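Local coordinates for protein glycoside hydrolase family 31 (Trueperella pyogenes, PDB 5I0F) that degrades cycloalternan, probably as a retaining family 31 glycoside hydrolase that works through a covalent glycosyl-enzyme intermediate, at residues D282-P287 / G521-G526; G526-G531 / C553-W558. All coordinates share one frame; numbering follows the deposited sequence.

Contact 1: residues D282-P287 / G521-G526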
ATOM      1  N   ASP A 282       3.212  18.595 -10.169  1.00 24.15           N
ATOM      2  CA  ASP A 282       2.658  19.090 -11.415  1.00 25.94           C
ATOM      3  C   ASP A 282       2.308  17.960 -12.402  1.00 25.53           C
ATOM      4  O   ASP A 282       1.339  18.084 -13.133  1.00 26.01           O
ATOM      5  CB  ASP A 282       3.601  20.091 -12.103  1.00 27.74           C
ATOM      6  CG  ASP A 282       3.612  21.454 -11.431  1.00 29.23           C
ATOM      7  OD1 ASP A 282       2.633  21.799 -10.722  1.00 30.72           O
ATOM      8  OD2 ASP A 282       4.605  22.182 -11.634  1.00 30.53           O
ATOM      9  N   VAL A 283       3.084  16.882 -12.397  1.00 24.19           N
ATOM     10  CA  VAL A 283       2.848  15.731 -13.261  1.00 24.72           C
ATOM     11  C   VAL A 283       1.874  14.717 -12.625  1.00 24.24           C
ATOM     12  O   VAL A 283       0.949  14.216 -13.290  1.00 24.03           O
ATOM     13  CB  VAL A 283       4.204  15.078 -13.615  1.00 25.63           C
ATOM     14  CG1 VAL A 283       4.036  13.716 -14.273  1.00 26.20           C
ATOM     15  CG2 VAL A 283       4.991  16.007 -14.525  1.00 26.55           C
ATOM     16  N   ALA A 284       2.067  14.438 -11.340  1.00 23.42           N
ATOM     17  CA  ALA A 284       1.311  13.398 -10.637  1.00 22.90           C
ATOM     18  C   ALA A 284      -0.097  13.803 -10.229  1.00 22.89           C
ATOM     19  O   ALA A 284      -0.994  12.998 -10.339  1.00 22.95           O
ATOM     20  CB  ALA A 284       2.077  12.912  -9.425  1.00 22.63           C
ATOM     21  N   GLY A 285      -0.275  15.038  -9.772  1.00 23.26           N
ATOM     22  CA  GLY A 285      -1.525  15.522  -9.185  1.00 24.23           C
ATOM     23  C   GLY A 285      -1.200  16.007  -7.787  1.00 24.70           C
ATOM     24  O   GLY A 285      -0.224  15.574  -7.203  1.00 25.56           O
ATOM     25  N   ARG A 286      -1.987  16.940  -7.280  1.00 25.88           N
ATOM     26  CA  ARG A 286      -1.721  17.588  -5.996  1.00 26.65           C
ATOM     27  C   ARG A 286      -2.772  17.204  -4.958  1.00 26.00           C
ATOM     28  O   ARG A 286      -3.891  16.940  -5.327  1.00 25.31           O
ATOM     29  CB  ARG A 286      -1.729  19.102  -6.169  1.00 27.92           C
ATOM     30  CG  ARG A 286      -0.477  19.629  -6.842  1.00 28.80           C
ATOM     31  CD  ARG A 286      -0.560  21.111  -7.125  1.00 29.32           C
ATOM     32  NE  ARG A 286       0.665  21.547  -7.790  1.00 29.65           N
ATOM     33  CZ  ARG A 286       1.813  21.853  -7.188  1.00 30.27           C
ATOM     34  NH1 ARG A 286       1.941  21.821  -5.855  1.00 29.77           N
ATOM     35  NH2 ARG A 286       2.849  22.233  -7.933  1.00 30.74           N
ATOM     36  N   PRO A 287      -2.416  17.219  -3.657  1.00 26.59           N
ATOM     37  CA  PRO A 287      -3.445  16.986  -2.623  1.00 27.45           C
ATOM     38  C   PRO A 287      -4.627  17.953  -2.717  1.00 28.97           C
ATOM     39  O   PRO A 287      -4.453  19.117  -3.093  1.00 29.19           O
ATOM     40  CB  PRO A 287      -2.702  17.160  -1.288  1.00 27.40           C
ATOM     41  CG  PRO A 287      -1.315  17.581  -1.614  1.00 27.42           C
ATOM     42  CD  PRO A 287      -1.086  17.490  -3.088  1.00 27.15           C
ATOM     43  N   GLY A 521      -0.202   9.578  -8.779  1.00 19.25           N
ATOM     44  CA  GLY A 521      -1.578  10.068  -8.868  1.00 19.29           C
ATOM     45  C   GLY A 521      -2.409   9.947  -7.599  1.00 19.26           C
ATOM     46  O   GLY A 521      -3.377  10.699  -7.431  1.00 19.06           O
ATOM     47  N   SER A 522      -2.031   9.035  -6.688  1.00 18.62           N
ATOM     48  CA  SER A 522      -2.692   8.914  -5.393  1.00 18.55           C
ATOM     49  C   SER A 522      -2.699  10.205  -4.546  1.00 19.22           C
ATOM     50  O   SER A 522      -3.606  10.387  -3.715  1.00 18.71           O
ATOM     51  CB  SER A 522      -2.127   7.739  -4.587  1.00 18.39           C
ATOM     52  OG  SER A 522      -2.438   6.511  -5.226  1.00 17.72           O
ATOM     53  N   GLN A 523      -1.741  11.097  -4.796  1.00 19.84           N
ATOM     54  CA  GLN A 523      -1.642  12.387  -4.097  1.00 20.27           C
ATOM     55  C   GLN A 523      -2.968  13.194  -4.151  1.00 20.41           C
ATOM     56  O   GLN A 523      -3.315  13.887  -3.185  1.00 20.63           O
ATOM     57  CB  GLN A 523      -0.528  13.253  -4.693  1.00 21.20           C
ATOM     58  CG  GLN A 523       0.893  12.703  -4.600  1.00 21.20           C
ATOM     59  CD  GLN A 523       1.349  11.885  -5.804  1.00 21.66           C
ATOM     60  OE1 GLN A 523       0.544  11.291  -6.531  1.00 21.21           O
ATOM     61  NE2 GLN A 523       2.670  11.817  -5.997  1.00 22.19           N
ATOM     62  N   ALA A 524      -3.700  13.081  -5.259  1.00 20.36           N
ATOM     63  CA  ALA A 524      -4.948  13.797  -5.459  1.00 21.47           C
ATOM     64  C   ALA A 524      -6.185  13.194  -4.793  1.00 21.74           C
ATOM     65  O   ALA A 524      -7.243  13.833  -4.781  1.00 22.46           O
ATOM     66  CB  ALA A 524      -5.205  13.975  -6.967  1.00 22.50           C
ATOM     67  N   HIS A 525      -6.083  11.985  -4.244  1.00 20.93           N
ATOM     68  CA  HIS A 525      -7.271  11.206  -3.895  1.00 20.99           C
ATOM     69  C   HIS A 525      -7.274  10.797  -2.430  1.00 21.26           C
ATOM     70  O   HIS A 525      -6.946   9.667  -2.096  1.00 22.91           O
ATOM     71  CB  HIS A 525      -7.379   9.968  -4.812  1.00 20.79           C
ATOM     72  CG  HIS A 525      -7.457  10.309  -6.264  1.00 21.31           C
ATOM     73  ND1 HIS A 525      -8.489  11.051  -6.802  1.00 21.93           N
ATOM     74  CD2 HIS A 525      -6.638  10.008  -7.296  1.00 22.05           C
ATOM     75  CE1 HIS A 525      -8.295  11.200  -8.095  1.00 22.24           C
ATOM     76  NE2 HIS A 525      -7.167  10.599  -8.416  1.00 22.30           N
ATOM     77  N   GLY A 526      -7.667  11.731  -1.578  1.00 20.48           N
ATOM     78  CA  GLY A 526      -7.971  11.448  -0.190  1.00 20.49           C
ATOM     79  C   GLY A 526      -6.791  11.277   0.734  1.00 19.90           C
ATOM     80  O   GLY A 526      -5.736  11.924   0.551  1.00 19.72           O
TER
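Three CA-H...O contacts, at A284-G521, R286-A524 and P287-Q523, bring two backbones together without a conventional hydrogen bond between them. A284 O accepts the CA-H of G521 (CA to O 3.3 Å, with 155° at the hydrogen), and R286 O accepts that of A524, again with 3.3 Å from CA to O. The third runs the other way, from P287 CA to Q523 O at 3.2 Å. The close backbone approach is helped by G285, which sits at positive phi and has no side chain between its backbone and A524; G521 also has positive phi, which suits glycine.

In fold terms, G285 ends the helix 273-284, and the chain then leads into the family 31 TIM barrel; the facing 3-10 turn, 522-524, belongs to the loop between barrel strands 513-515 and 527-529.

Van der Waals contact centres on Q523. Its CB rests 3.4 Å from G285 O, and the chain then bends at chi2 (92°) to carry the amide past the methyl of A284, whose CB lies 3.6 Å from NE2.

The polar groups find partners within their own segment or beyond the contact. Q523 OE1 takes the N-H of G521 at 2.9 Å, in the carbonyl plane, while NE2 has its partner in C553, so both ends of the amide are held. R286 NH2 forms a salt bridge to D282 OD1 (2.8 Å), approaching from above the carboxylate plane, and its NH1 donates to N278 OD1.

Contact 2: residues G526-G531 / C553-W558. With BGC (beta-D-glucopyranose), chain C.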
ATOM      1  N   GLY A 526      -7.667  11.731  -1.578  1.00 20.48           N
ATOM      2  CA  GLY A 526      -7.971  11.448  -0.190  1.00 20.49           C
ATOM      3  C   GLY A 526      -6.791  11.277   0.734  1.00 19.90           C
ATOM      4  O   GLY A 526      -5.736  11.924   0.551  1.00 19.72           O
ATOM      5  N   LEU A 527      -7.002  10.400   1.729  1.00 19.14           N
ATOM      6  CA  LEU A 527      -6.127  10.153   2.860  1.00 18.92           C
ATOM      7  C   LEU A 527      -5.543   8.744   2.798  1.00 18.02           C
ATOM      8  O   LEU A 527      -6.095   7.854   2.116  1.00 16.94           O
ATOM      9  CB  LEU A 527      -6.926  10.238   4.164  1.00 19.80           C
ATOM     10  CG  LEU A 527      -7.288  11.590   4.727  1.00 21.34           C
ATOM     11  CD1 LEU A 527      -7.855  12.558   3.723  1.00 22.36           C
ATOM     12  CD2 LEU A 527      -8.198  11.405   5.930  1.00 21.85           C
ATOM     13  N   TYR A 528      -4.427   8.557   3.504  1.00 16.98           N
ATOM     14  CA  TYR A 528      -3.677   7.305   3.497  1.00 16.58           C
ATOM     15  C   TYR A 528      -3.255   6.886   4.885  1.00 16.39           C
ATOM     16  O   TYR A 528      -2.963   7.720   5.724  1.00 17.05           O
ATOM     17  CB  TYR A 528      -2.476   7.370   2.534  1.00 16.77           C
ATOM     18  CG  TYR A 528      -2.985   7.512   1.126  1.00 16.62           C
ATOM     19  CD1 TYR A 528      -3.330   8.761   0.615  1.00 16.91           C
ATOM     20  CD2 TYR A 528      -3.268   6.380   0.351  1.00 17.04           C
ATOM     21  CE1 TYR A 528      -3.920   8.889  -0.642  1.00 17.32           C
ATOM     22  CE2 TYR A 528      -3.814   6.505  -0.919  1.00 17.01           C
ATOM     23  CZ  TYR A 528      -4.143   7.756  -1.404  1.00 17.28           C
ATOM     24  OH  TYR A 528      -4.738   7.828  -2.639  1.00 18.09           O
ATOM     25  N   TRP A 529      -3.246   5.579   5.143  1.00 15.96           N
ATOM     26  CA  TRP A 529      -2.646   5.065   6.365  1.00 15.86           C
ATOM     27  C   TRP A 529      -1.627   4.003   5.992  1.00 16.03           C
ATOM     28  O   TRP A 529      -1.672   3.454   4.889  1.00 16.00           O
ATOM     29  CB  TRP A 529      -3.692   4.601   7.396  1.00 15.86           C
ATOM     30  CG  TRP A 529      -4.083   3.146   7.345  1.00 15.39           C
ATOM     31  CD1 TRP A 529      -3.637   2.166   8.171  1.00 15.30           C
ATOM     32  CD2 TRP A 529      -5.016   2.524   6.451  1.00 15.03           C
ATOM     33  NE1 TRP A 529      -4.181   0.955   7.811  1.00 15.39           N
ATOM     34  CE2 TRP A 529      -5.051   1.150   6.774  1.00 15.21           C
ATOM     35  CE3 TRP A 529      -5.839   2.992   5.415  1.00 15.21           C
ATOM     36  CZ2 TRP A 529      -5.866   0.232   6.094  1.00 15.08           C
ATOM     37  CZ3 TRP A 529      -6.631   2.081   4.731  1.00 14.91           C
ATOM     38  CH2 TRP A 529      -6.631   0.711   5.067  1.00 14.81           C
ATOM     39  N   ALA A 530      -0.704   3.723   6.915  1.00 15.84           N
ATOM     40  CA  ALA A 530       0.471   2.898   6.661  1.00 15.39           C
ATOM     41  C   ALA A 530       0.218   1.376   6.644  1.00 15.34           C
ATOM     42  O   ALA A 530       1.144   0.611   6.496  1.00 15.94           O
ATOM     43  CB  ALA A 530       1.528   3.222   7.703  1.00 15.71           C
ATOM     44  N   GLY A 531      -1.031   0.947   6.740  1.00 14.97           N
ATOM     45  CA  GLY A 531      -1.378  -0.479   6.624  1.00 15.26           C
ATOM     46  C   GLY A 531      -1.216  -1.269   7.904  1.00 15.58           C
ATOM     47  O   GLY A 531      -1.357  -0.726   9.017  1.00 15.38           O
ATOM     48  N   CYS A 553       6.866  12.229  -1.189  1.00 20.15           N
ATOM     49  CA  CYS A 553       6.335  11.974  -2.529  1.00 20.86           C
ATOM     50  C   CYS A 553       4.952  12.577  -2.743  1.00 20.35           C
ATOM     51  O   CYS A 553       4.289  12.289  -3.744  1.00 19.85           O
ATOM     52  CB  CYS A 553       6.324  10.465  -2.776  1.00 22.06           C
ATOM     53  SG  CYS A 553       7.983   9.777  -2.580  1.00 24.92           S
ATOM     54  N   GLY A 554       4.534  13.446  -1.830  1.00 20.14           N
ATOM     55  CA  GLY A 554       3.300  14.186  -1.971  1.00 20.47           C
ATOM     56  C   GLY A 554       2.058  13.556  -1.385  1.00 20.55           C
ATOM     57  O   GLY A 554       0.964  14.004  -1.692  1.00 21.69           O
ATOM     58  N   ILE A 555       2.211  12.528  -0.542  1.00 20.45           N
ATOM     59  CA  ILE A 555       1.093  11.948   0.198  1.00 20.23           C
ATOM     60  C   ILE A 555       1.005  12.753   1.486  1.00 20.87           C
ATOM     61  O   ILE A 555       1.753  12.499   2.443  1.00 21.41           O
ATOM     62  CB  ILE A 555       1.309  10.453   0.501  1.00 20.44           C
ATOM     63  CG1 ILE A 555       1.426   9.632  -0.787  1.00 20.09           C
ATOM     64  CG2 ILE A 555       0.178   9.899   1.370  1.00 20.08           C
ATOM     65  CD1 ILE A 555       0.189   9.618  -1.660  1.00 20.61           C
ATOM     66  N   LEU A 556       0.104  13.729   1.497  1.00 21.10           N
ATOM     67  CA  LEU A 556       0.022  14.739   2.556  1.00 21.76           C
ATOM     68  C   LEU A 556      -0.733  14.261   3.795  1.00 20.96           C
ATOM     69  O   LEU A 556      -0.277  14.472   4.922  1.00 21.30           O
ATOM     70  CB  LEU A 556      -0.653  16.000   1.996  1.00 22.96           C
ATOM     71  CG  LEU A 556      -0.794  17.261   2.851  1.00 24.40           C
ATOM     72  CD1 LEU A 556       0.573  17.773   3.199  1.00 24.90           C
ATOM     73  CD2 LEU A 556      -1.546  18.361   2.106  1.00 25.26           C
ATOM     74  N   TYR A 557      -1.902  13.659   3.586  1.00 19.47           N
ATOM     75  CA  TYR A 557      -2.821  13.315   4.661  1.00 18.85           C
ATOM     76  C   TYR A 557      -2.607  11.852   5.075  1.00 18.07           C
ATOM     77  O   TYR A 557      -3.388  10.957   4.719  1.00 19.57           O
ATOM     78  CB  TYR A 557      -4.267  13.555   4.204  1.00 18.54           C
ATOM     79  CG  TYR A 557      -4.589  14.940   3.685  1.00 18.95           C
ATOM     80  CD1 TYR A 557      -4.738  16.003   4.561  1.00 19.70           C
ATOM     81  CD2 TYR A 557      -4.785  15.178   2.327  1.00 19.60           C
ATOM     82  CE1 TYR A 557      -5.039  17.287   4.102  1.00 20.16           C
ATOM     83  CE2 TYR A 557      -5.082  16.447   1.853  1.00 19.80           C
ATOM     84  CZ  TYR A 557      -5.239  17.486   2.745  1.00 20.21           C
ATOM     85  OH  TYR A 557      -5.544  18.751   2.328  1.00 20.93           O
ATOM     86  N   TRP A 558      -1.530  11.626   5.804  1.00 16.99           N
ATOM     87  CA  TRP A 558      -1.063  10.317   6.148  1.00 16.31           C
ATOM     88  C   TRP A 558      -1.256  10.062   7.629  1.00 16.26           C
ATOM     89  O   TRP A 558      -1.051  10.947   8.460  1.00 16.52           O
ATOM     90  CB  TRP A 558       0.412  10.193   5.780  1.00 16.38           C
ATOM     91  CG  TRP A 558       1.054   8.904   6.165  1.00 16.22           C
ATOM     92  CD1 TRP A 558       1.256   7.830   5.376  1.00 16.15           C
ATOM     93  CD2 TRP A 558       1.595   8.572   7.448  1.00 16.66           C
ATOM     94  NE1 TRP A 558       1.883   6.826   6.087  1.00 16.24           N
ATOM     95  CE2 TRP A 558       2.104   7.264   7.364  1.00 16.30           C
ATOM     96  CE3 TRP A 558       1.716   9.269   8.663  1.00 16.61           C
ATOM     97  CZ2 TRP A 558       2.733   6.641   8.435  1.00 16.31           C
ATOM     98  CZ3 TRP A 558       2.316   8.638   9.731  1.00 16.96           C
ATOM     99  CH2 TRP A 558       2.821   7.337   9.615  1.00 16.75           C
TER
HETATM  100  C2  BGC C   1      -6.988  -3.349   6.655  1.00 18.23           C
HETATM  101  C3  BGC C   1      -7.300  -3.440   8.159  1.00 17.77           C
HETATM  102  C4  BGC C   1      -8.750  -3.877   8.346  1.00 18.43           C
HETATM  103  C5  BGC C   1      -9.031  -5.188   7.595  1.00 19.02           C
HETATM  104  C6  BGC C   1     -10.526  -5.477   7.638  1.00 19.27           C
HETATM  105  C1  BGC C   1      -7.959  -4.021   5.651  1.00 19.92           C
HETATM  106  O2  BGC C   1      -5.620  -3.150   6.245  1.00 16.64           O
HETATM  107  O3  BGC C   1      -7.049  -2.183   8.794  1.00 17.48           O
HETATM  108  O4  BGC C   1      -9.048  -4.039   9.746  1.00 17.01           O
HETATM  109  O5  BGC C   1      -8.586  -5.188   6.215  1.00 19.44           O
HETATM  110  O6  BGC C   1     -10.801  -6.794   7.149  1.00 19.74           O
HETATM  111  O   HOH W   1      -2.939  12.221   1.139  1.00 19.08           O
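L527 and Y557 meet at a slant where barrel strand 527-529 receives the segment leading into strand 558-561. Leucine CG lies 3.6 Å from Y557 CB, and CD1 reaches the root of the ring. Both side chains place CG beside the backbone N, but the tyrosine then leads away, its hydroxyl bonded to the carbonyl of A288. Y528 and I555 cross at about a right angle: I555 CG2 touches Y528 CD1 at 3.8 Å, and CD1 of the isoleucine lies over one ring face, towards the rim. W558 instead has CG anti to its backbone N (chi1 176°), which brings CZ2 to 3.7 Å from the methyl of A530, while NE1 bonds to E180.

The main chains are joined by Y528 N donating to Y557 O (2.9 Å, 166°), and by a water that links G526 O to Y557 N. W529 points away from this interface, and its ring edge meets the glucose, CZ2 lying 3.4 Å from O2.

Y528 and W558 form a parallel bridge, as neighbouring strands of a TIM barrel do. Strand 513-515 lies on the other side of 527-529 from 558-561, 587-590 follows 558-561, and helix 537-551 packs against I555 and W558.

Contacts 1 and 2 follow one another along the chain, share G526 and have centres 11 Å apart. Two probable hydrogen bonds tie them: Q523 NE2 to C553 O at 2.8 Å, and S522 O with Y528 OH at 3.0 Å. Packing adds to this, with Q523 CG 3.2 Å from G554 O and P287 CB 3.8 Å from L556 CD2. The 3-10 turn thus touches both the chain entering the barrel and the loop after helix 537-551. Contact 1 lies near the surface, whereas contact 2 is buried and reaches the sugar pocket through W529, whose ring edge touches the glucose; E330, R516, D532 and H591 hydrogen-bond to that sugar.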